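Local coordinates for protein glycoside Hydrolase (Bacteroides uniformis, PDB 5TA0) that probably hydrolyses agarose as an endo-acting glycoside hydrolase of family 86, binding neoagarooctaose in its active-site cleft, at residues S134-Y146 with P195-I208. Sequence-based numbering, arbitrary orientation.
With AAL (3,6-anhydro-alpha-L-galactopyranose), chain C; GAL (beta-D-galactopyranose), chain B; AAL (3,6-anhydro-alpha-L-galactopyranose), chain D; GAL (beta-D-galactopyranose), chain E.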
loop_
_atom_site.group_PDB
_atom_site.type_symbol
_atom_site.label_atom_id
_atom_site.label_comp_id
_atom_site.label_asym_id
_atom_site.label_seq_id
_atom_site.Cartn_x
_atom_site.Cartn_y
_atom_site.Cartn_z
ATOM N N SER A 134 -10.475 -12.306 8.848
ATOM C CA SER A 134 -11.038 -11.636 7.688
ATOM C C SER A 134 -11.596 -10.265 8.020
ATOM O O SER A 134 -12.425 -10.111 8.942
ATOM C CB SER A 134 -12.138 -12.518 7.121
ATOM O OG SER A 134 -12.694 -11.936 5.943
ATOM N N ASN A 135 -11.146 -9.265 7.266
ATOM C CA ASN A 135 -11.724 -7.930 7.281
ATOM C C ASN A 135 -11.835 -7.529 5.821
ATOM O O ASN A 135 -10.846 -7.187 5.164
ATOM C CB ASN A 135 -10.843 -6.977 8.065
ATOM C CG ASN A 135 -11.473 -5.607 8.279
ATOM O OD1 ASN A 135 -12.606 -5.378 7.884
ATOM N ND2 ASN A 135 -10.752 -4.710 8.914
ATOM N N LEU A 136 -13.020 -7.658 5.268
ATOM C CA LEU A 136 -13.174 -7.571 3.820
ATOM C C LEU A 136 -13.157 -6.170 3.273
ATOM O O LEU A 136 -13.872 -5.277 3.764
ATOM C CB LEU A 136 -14.468 -8.261 3.374
ATOM C CG LEU A 136 -14.732 -8.366 1.875
ATOM C CD1 LEU A 136 -13.720 -9.292 1.249
ATOM C CD2 LEU A 136 -16.166 -8.822 1.617
ATOM N N ILE A 137 -12.362 -5.994 2.214
ATOM C CA ILE A 137 -12.487 -4.859 1.306
ATOM C C ILE A 137 -13.385 -5.285 0.156
ATOM O O ILE A 137 -13.058 -6.180 -0.607
ATOM C CB ILE A 137 -11.113 -4.408 0.733
ATOM C CG1 ILE A 137 -10.097 -4.179 1.859
ATOM C CG2 ILE A 137 -11.282 -3.179 -0.155
ATOM C CD1 ILE A 137 -8.680 -3.994 1.363
ATOM N N LEU A 138 -14.535 -4.628 0.047
ATOM C CA LEU A 138 -15.455 -4.825 -1.069
ATOM C C LEU A 138 -15.231 -3.714 -2.106
ATOM O O LEU A 138 -14.977 -2.578 -1.753
ATOM C CB LEU A 138 -16.893 -4.809 -0.530
ATOM C CG LEU A 138 -18.009 -5.128 -1.532
ATOM C CD1 LEU A 138 -17.836 -6.496 -2.195
ATOM C CD2 LEU A 138 -19.380 -5.075 -0.852
ATOM N N CYS A 139 -15.304 -4.077 -3.387
ATOM C CA CYS A 139 -15.171 -3.117 -4.475
ATOM C C CYS A 139 -15.894 -3.628 -5.689
ATOM O O CYS A 139 -16.014 -4.857 -5.883
ATOM C CB CYS A 139 -13.684 -2.915 -4.790
ATOM S SG CYS A 139 -13.284 -1.611 -5.981
ATOM N N ASN A 140 -16.374 -2.708 -6.524
ATOM C CA ASN A 140 -16.906 -3.057 -7.847
ATOM C C ASN A 140 -15.807 -2.971 -8.897
ATOM O O ASN A 140 -15.095 -1.953 -8.986
ATOM C CB ASN A 140 -18.013 -2.084 -8.250
ATOM C CG ASN A 140 -19.230 -2.215 -7.389
ATOM O OD1 ASN A 140 -20.006 -3.160 -7.541
ATOM N ND2 ASN A 140 -19.365 -1.309 -6.421
ATOM N N GLN A 141 -15.720 -3.987 -9.757
ATOM C CA GLN A 141 -14.989 -3.811 -11.020
ATOM C C GLN A 141 -15.679 -2.728 -11.857
ATOM O O GLN A 141 -16.845 -2.391 -11.644
ATOM C CB GLN A 141 -14.931 -5.121 -11.781
ATOM C CG GLN A 141 -14.076 -6.165 -11.103
ATOM C CD GLN A 141 -14.108 -7.492 -11.811
ATOM O OE1 GLN A 141 -14.059 -7.562 -13.067
ATOM N NE2 GLN A 141 -14.235 -8.560 -11.041
ATOM N N PHE A 142 -14.913 -2.128 -12.754
ATOM C CA PHE A 142 -15.381 -0.989 -13.511
ATOM C C PHE A 142 -16.710 -1.225 -14.246
ATOM O O PHE A 142 -17.602 -0.368 -14.207
ATOM C CB PHE A 142 -14.322 -0.526 -14.510
ATOM C CG PHE A 142 -14.737 0.704 -15.271
ATOM C CD1 PHE A 142 -15.278 0.615 -16.561
ATOM C CD2 PHE A 142 -14.679 1.948 -14.673
ATOM C CE1 PHE A 142 -15.703 1.753 -17.222
ATOM C CE2 PHE A 142 -15.110 3.079 -15.331
ATOM C CZ PHE A 142 -15.605 2.977 -16.611
ATOM N N SER A 143 -16.837 -2.377 -14.901
ATOM C CA SER A 143 -17.972 -2.667 -15.781
ATOM C C SER A 143 -18.755 -3.842 -15.238
ATOM O O SER A 143 -18.148 -4.805 -14.803
ATOM C CB SER A 143 -17.430 -3.024 -17.158
ATOM O OG SER A 143 -18.477 -3.196 -18.083
ATOM N N PRO A 144 -20.095 -3.813 -15.252
ATOM C CA PRO A 144 -20.934 -2.761 -15.807
ATOM C C PRO A 144 -21.382 -1.709 -14.778
ATOM O O PRO A 144 -22.286 -0.936 -15.033
ATOM C CB PRO A 144 -22.116 -3.572 -16.360
ATOM C CG PRO A 144 -22.244 -4.694 -15.400
ATOM C CD PRO A 144 -20.870 -5.018 -14.905
ATOM N N PHE A 145 -20.724 -1.664 -13.621
ATOM C CA PHE A 145 -21.100 -0.752 -12.520
ATOM C C PHE A 145 -21.058 0.724 -12.921
ATOM O O PHE A 145 -21.954 1.490 -12.543
ATOM C CB PHE A 145 -20.185 -1.016 -11.302
ATOM C CG PHE A 145 -20.551 -0.225 -10.066
ATOM C CD1 PHE A 145 -21.706 -0.495 -9.366
ATOM C CD2 PHE A 145 -19.735 0.786 -9.618
ATOM C CE1 PHE A 145 -22.025 0.208 -8.209
ATOM C CE2 PHE A 145 -20.057 1.493 -8.459
ATOM C CZ PHE A 145 -21.201 1.208 -7.765
ATOM N N TYR A 146 -20.035 1.153 -13.666
ATOM C CA TYR A 146 -19.970 2.552 -14.103
ATOM C C TYR A 146 -21.018 2.747 -15.209
ATOM O O TYR A 146 -21.014 2.008 -16.170
ATOM C CB TYR A 146 -18.616 2.958 -14.647
ATOM C CG TYR A 146 -18.454 4.448 -14.780
ATOM C CD1 TYR A 146 -18.445 5.264 -13.657
ATOM C CD2 TYR A 146 -18.329 5.073 -16.017
ATOM C CE1 TYR A 146 -18.278 6.638 -13.761
ATOM C CE2 TYR A 146 -18.144 6.448 -16.110
ATOM C CZ TYR A 146 -18.129 7.218 -14.973
ATOM O OH TYR A 146 -17.959 8.586 -15.035
ATOM N N PRO A 195 -18.497 -6.042 5.183
ATOM C CA PRO A 195 -17.150 -5.536 4.872
ATOM C C PRO A 195 -16.678 -4.469 5.826
ATOM O O PRO A 195 -17.485 -3.672 6.327
ATOM C CB PRO A 195 -17.286 -4.988 3.442
ATOM C CG PRO A 195 -18.697 -4.916 3.157
ATOM C CD PRO A 195 -19.474 -5.727 4.129
ATOM N N GLY A 196 -15.370 -4.438 6.077
ATOM C CA GLY A 196 -14.791 -3.325 6.804
ATOM C C GLY A 196 -14.701 -2.038 6.015
ATOM O O GLY A 196 -14.707 -0.943 6.573
ATOM N N PHE A 197 -14.597 -2.170 4.673
ATOM C CA PHE A 197 -14.352 -1.035 3.783
ATOM C C PHE A 197 -15.035 -1.299 2.457
ATOM O O PHE A 197 -14.942 -2.409 1.929
ATOM C CB PHE A 197 -12.853 -0.883 3.507
ATOM C CG PHE A 197 -12.022 -0.674 4.731
ATOM C CD1 PHE A 197 -11.731 0.596 5.194
ATOM C CD2 PHE A 197 -11.563 -1.769 5.459
ATOM C CE1 PHE A 197 -10.940 0.767 6.330
ATOM C CE2 PHE A 197 -10.823 -1.586 6.621
ATOM C CZ PHE A 197 -10.513 -0.324 7.040
ATOM N N CYS A 198 -15.697 -0.284 1.917
ATOM C CA CYS A 198 -16.294 -0.326 0.580
ATOM C C CYS A 198 -15.634 0.696 -0.313
ATOM O O CYS A 198 -15.916 1.894 -0.249
ATOM C CB CYS A 198 -17.802 -0.110 0.654
ATOM S SG CYS A 198 -18.696 -1.469 1.444
ATOM N N GLU A 199 -14.783 0.203 -1.201
ATOM C CA GLU A 199 -14.286 1.030 -2.281
ATOM C C GLU A 199 -15.400 1.168 -3.303
ATOM O O GLU A 199 -16.180 0.255 -3.507
ATOM C CB GLU A 199 -13.059 0.401 -2.939
ATOM C CG GLU A 199 -11.837 0.181 -2.045
ATOM C CD GLU A 199 -10.736 -0.555 -2.800
ATOM O OE1 GLU A 199 -10.983 -1.677 -3.289
ATOM O OE2 GLU A 199 -9.629 0.052 -2.952
ATOM N N VAL A 200 -15.457 2.321 -3.959
ATOM C CA VAL A 200 -16.528 2.550 -4.939
ATOM C C VAL A 200 -16.323 1.709 -6.202
ATOM O O VAL A 200 -17.207 0.949 -6.633
ATOM C CB VAL A 200 -16.654 4.061 -5.257
ATOM C CG1 VAL A 200 -17.568 4.318 -6.454
ATOM C CG2 VAL A 200 -17.167 4.802 -4.011
ATOM N N ILE A 201 -15.156 1.871 -6.815
ATOM C CA ILE A 201 -14.937 1.305 -8.162
ATOM C C ILE A 201 -13.459 1.117 -8.439
ATOM O O ILE A 201 -12.642 1.994 -8.136
ATOM C CB ILE A 201 -15.654 2.178 -9.228
ATOM C CG1 ILE A 201 -15.698 1.501 -10.600
ATOM C CG2 ILE A 201 -15.054 3.577 -9.294
ATOM C CD1 ILE A 201 -16.530 2.247 -11.590
ATOM N N ASN A 202 -13.103 -0.014 -9.031
ATOM C CA ASN A 202 -11.703 -0.349 -9.274
ATOM C C ASN A 202 -11.101 0.352 -10.500
ATOM O O ASN A 202 -11.644 0.237 -11.603
ATOM C CB ASN A 202 -11.594 -1.860 -9.477
ATOM C CG ASN A 202 -10.175 -2.347 -9.550
ATOM O OD1 ASN A 202 -9.445 -2.299 -8.571
ATOM N ND2 ASN A 202 -9.767 -2.852 -10.726
ATOM N N GLU A 203 -9.995 1.092 -10.322
ATOM C CA GLU A 203 -9.189 1.641 -11.431
ATOM C C GLU A 203 -10.028 2.292 -12.539
ATOM O O GLU A 203 -9.927 1.957 -13.725
ATOM C CB GLU A 203 -8.285 0.536 -11.984
ATOM C CG GLU A 203 -7.334 -0.011 -10.925
ATOM C CD GLU A 203 -6.260 -0.938 -11.428
ATOM O OE1 GLU A 203 -6.416 -1.480 -12.534
ATOM O OE2 GLU A 203 -5.291 -1.152 -10.651
ATOM N N PRO A 204 -10.853 3.278 -12.162
ATOM C CA PRO A 204 -11.805 3.813 -13.122
ATOM C C PRO A 204 -11.227 4.649 -14.246
ATOM O O PRO A 204 -11.753 4.587 -15.360
ATOM C CB PRO A 204 -12.767 4.623 -12.257
ATOM C CG PRO A 204 -11.932 5.052 -11.071
ATOM C CD PRO A 204 -11.055 3.841 -10.817
ATOM N N LEU A 205 -10.208 5.455 -13.969
ATOM C CA LEU A 205 -9.601 6.288 -15.006
ATOM C C LEU A 205 -8.790 5.498 -15.994
ATOM O O LEU A 205 -8.650 5.941 -17.132
ATOM C CB LEU A 205 -8.822 7.477 -14.435
ATOM C CG LEU A 205 -9.720 8.486 -13.691
ATOM C CD1 LEU A 205 -8.875 9.658 -13.219
ATOM C CD2 LEU A 205 -10.895 8.991 -14.528
ATOM N N TRP A 206 -8.318 4.316 -15.620
ATOM C CA TRP A 206 -7.756 3.405 -16.598
ATOM C C TRP A 206 -8.793 3.124 -17.695
ATOM O O TRP A 206 -8.507 3.281 -18.891
ATOM C CB TRP A 206 -7.264 2.109 -15.953
ATOM C CG TRP A 206 -6.768 1.127 -16.968
ATOM C CD1 TRP A 206 -7.389 -0.000 -17.366
ATOM C CD2 TRP A 206 -5.573 1.231 -17.758
ATOM N NE1 TRP A 206 -6.663 -0.622 -18.359
ATOM C CE2 TRP A 206 -5.553 0.121 -18.629
ATOM C CE3 TRP A 206 -4.545 2.178 -17.846
ATOM C CZ2 TRP A 206 -4.511 -0.084 -19.561
ATOM C CZ3 TRP A 206 -3.502 1.960 -18.768
ATOM C CH2 TRP A 206 -3.502 0.845 -19.600
ATOM N N ASP A 207 -10.001 2.718 -17.307
ATOM C CA ASP A 207 -11.035 2.442 -18.319
ATOM C C ASP A 207 -11.581 3.702 -18.993
ATOM O O ASP A 207 -11.871 3.681 -20.195
ATOM C CB ASP A 207 -12.187 1.639 -17.706
ATOM C CG ASP A 207 -11.954 0.156 -17.749
ATOM O OD1 ASP A 207 -12.466 -0.489 -18.674
ATOM O OD2 ASP A 207 -11.304 -0.386 -16.874
ATOM N N ILE A 208 -11.772 4.777 -18.249
ATOM C CA ILE A 208 -12.385 5.999 -18.783
ATOM C C ILE A 208 -11.451 6.750 -19.725
ATOM O O ILE A 208 -11.916 7.299 -20.739
ATOM C CB ILE A 208 -12.865 6.930 -17.638
ATOM C CG1 ILE A 208 -14.112 6.333 -17.024
ATOM C CG2 ILE A 208 -13.083 8.382 -18.070
ATOM C CD1 ILE A 208 -14.485 6.934 -15.684
HETATM C C1 AAL C . -2.568 -2.696 -17.367
HETATM C C2 AAL C . -3.314 -4.027 -17.464
HETATM C C3 AAL C . -4.431 -4.014 -16.452
HETATM C C4 AAL C . -3.898 -3.844 -15.057
HETATM C C5 AAL C . -3.523 -2.392 -15.131
HETATM C C6 AAL C . -4.756 -1.789 -15.759
HETATM O O2 AAL C . -2.436 -5.129 -17.194
HETATM O O3 AAL C . -5.220 -2.825 -16.654
HETATM O O4 AAL C . -4.965 -3.995 -14.148
HETATM O O5 AAL C . -2.390 -2.293 -15.997
HETATM C C1 GAL B . -11.599 -10.945 -10.412
HETATM C C2 GAL B . -12.665 -11.777 -9.692
HETATM C C3 GAL B . -13.210 -12.907 -10.573
HETATM C C4 GAL B . -13.600 -12.363 -11.942
HETATM C C5 GAL B . -12.415 -11.612 -12.545
HETATM C C6 GAL B . -12.706 -11.036 -13.929
HETATM O O2 GAL B . -12.065 -12.304 -8.508
HETATM O O3 GAL B . -14.306 -13.573 -9.918
HETATM O O4 GAL B . -14.688 -11.433 -11.805
HETATM O O5 GAL B . -12.050 -10.517 -11.690
HETATM O O6 GAL B . -11.562 -10.316 -14.422
HETATM C C1 AAL D . -8.255 -6.972 -10.359
HETATM C C2 AAL D . -9.707 -6.506 -10.123
HETATM C C3 AAL D . -10.538 -7.565 -9.419
HETATM C C4 AAL D . -10.409 -8.881 -10.153
HETATM C C5 AAL D . -9.002 -9.237 -9.790
HETATM C C6 AAL D . -8.968 -8.909 -8.332
HETATM O O2 AAL D . -10.359 -6.211 -11.363
HETATM O O3 AAL D . -9.922 -7.854 -8.159
HETATM O O4 AAL D . -11.309 -9.840 -9.559
HETATM O O5 AAL D . -8.073 -8.386 -10.468
HETATM C C1 GAL E . -4.777 -5.078 -13.234
HETATM C C2 GAL E . -6.061 -5.073 -12.421
HETATM C C3 GAL E . -6.341 -6.372 -11.685
HETATM C C4 GAL E . -5.877 -7.607 -12.450
HETATM C C5 GAL E . -4.505 -7.444 -13.044
HETATM C C6 GAL E . -3.997 -8.647 -13.861
HETATM O O2 GAL E . -5.998 -4.045 -11.442
HETATM O O3 GAL E . -7.772 -6.376 -11.564
HETATM O O4 GAL E . -6.830 -7.855 -13.500
HETATM O O5 GAL E . -4.592 -6.321 -13.919
HETATM O O6 GAL E . -3.845 -9.844 -13.077
HETATM O O HOH W 1 -12.053 -2.857 -12.887
#
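Phe142 lies across the start of the helix that begins at Pro204. Asp207 CB sits over the centre of its ring, 3.5 Å from the centroid, and the carboxylate stacks at 11° to the ring plane, its charge answered by Lys211. Tyr146 CB lies against the opposite face, toward its rim, while Ile208 CG1 reaches Phe142 CZ at 3.7 Å and Ile201 CD1 packs against CD2. CG of Phe142 stands anti to the backbone N (chi1 -177°), carrying the ring out to the helix. A serine here would probably open a gap between Tyr146 and Asp207, whose CB would lose its ring, and cost Ile201 and Ile208 one aromatic neighbour each.

Behind this loop, 134-140 and 197-199 are adjacent parallel strands, third and fourth of the eight in a (beta/alpha)8 (TIM-type) barrel, joined by Leu138 N to Phe197 O (2.9 Å) and Glu199 N to Leu138 O (2.8 Å). Farther along, Asn140 suits its place: its backbone O accepts from Asn202 N, and its side-chain ND2, lying over the face of Phe145, donates straight (167°) to Val200 O. The loops after the strands line the sugar site: Gln141 NE2 donates to galactose O4 (chain B) at 3.0 Å, and N-cap Glu203 has OE1 2.8 Å from galactose O2 (chain E). Further out, Arg83 bonds Asn202 OD1 and forms a salt bridge with Glu199 OE1, whose OE2 is held by Ser324 and Thr279; Lys89 holds Gln141 OE1.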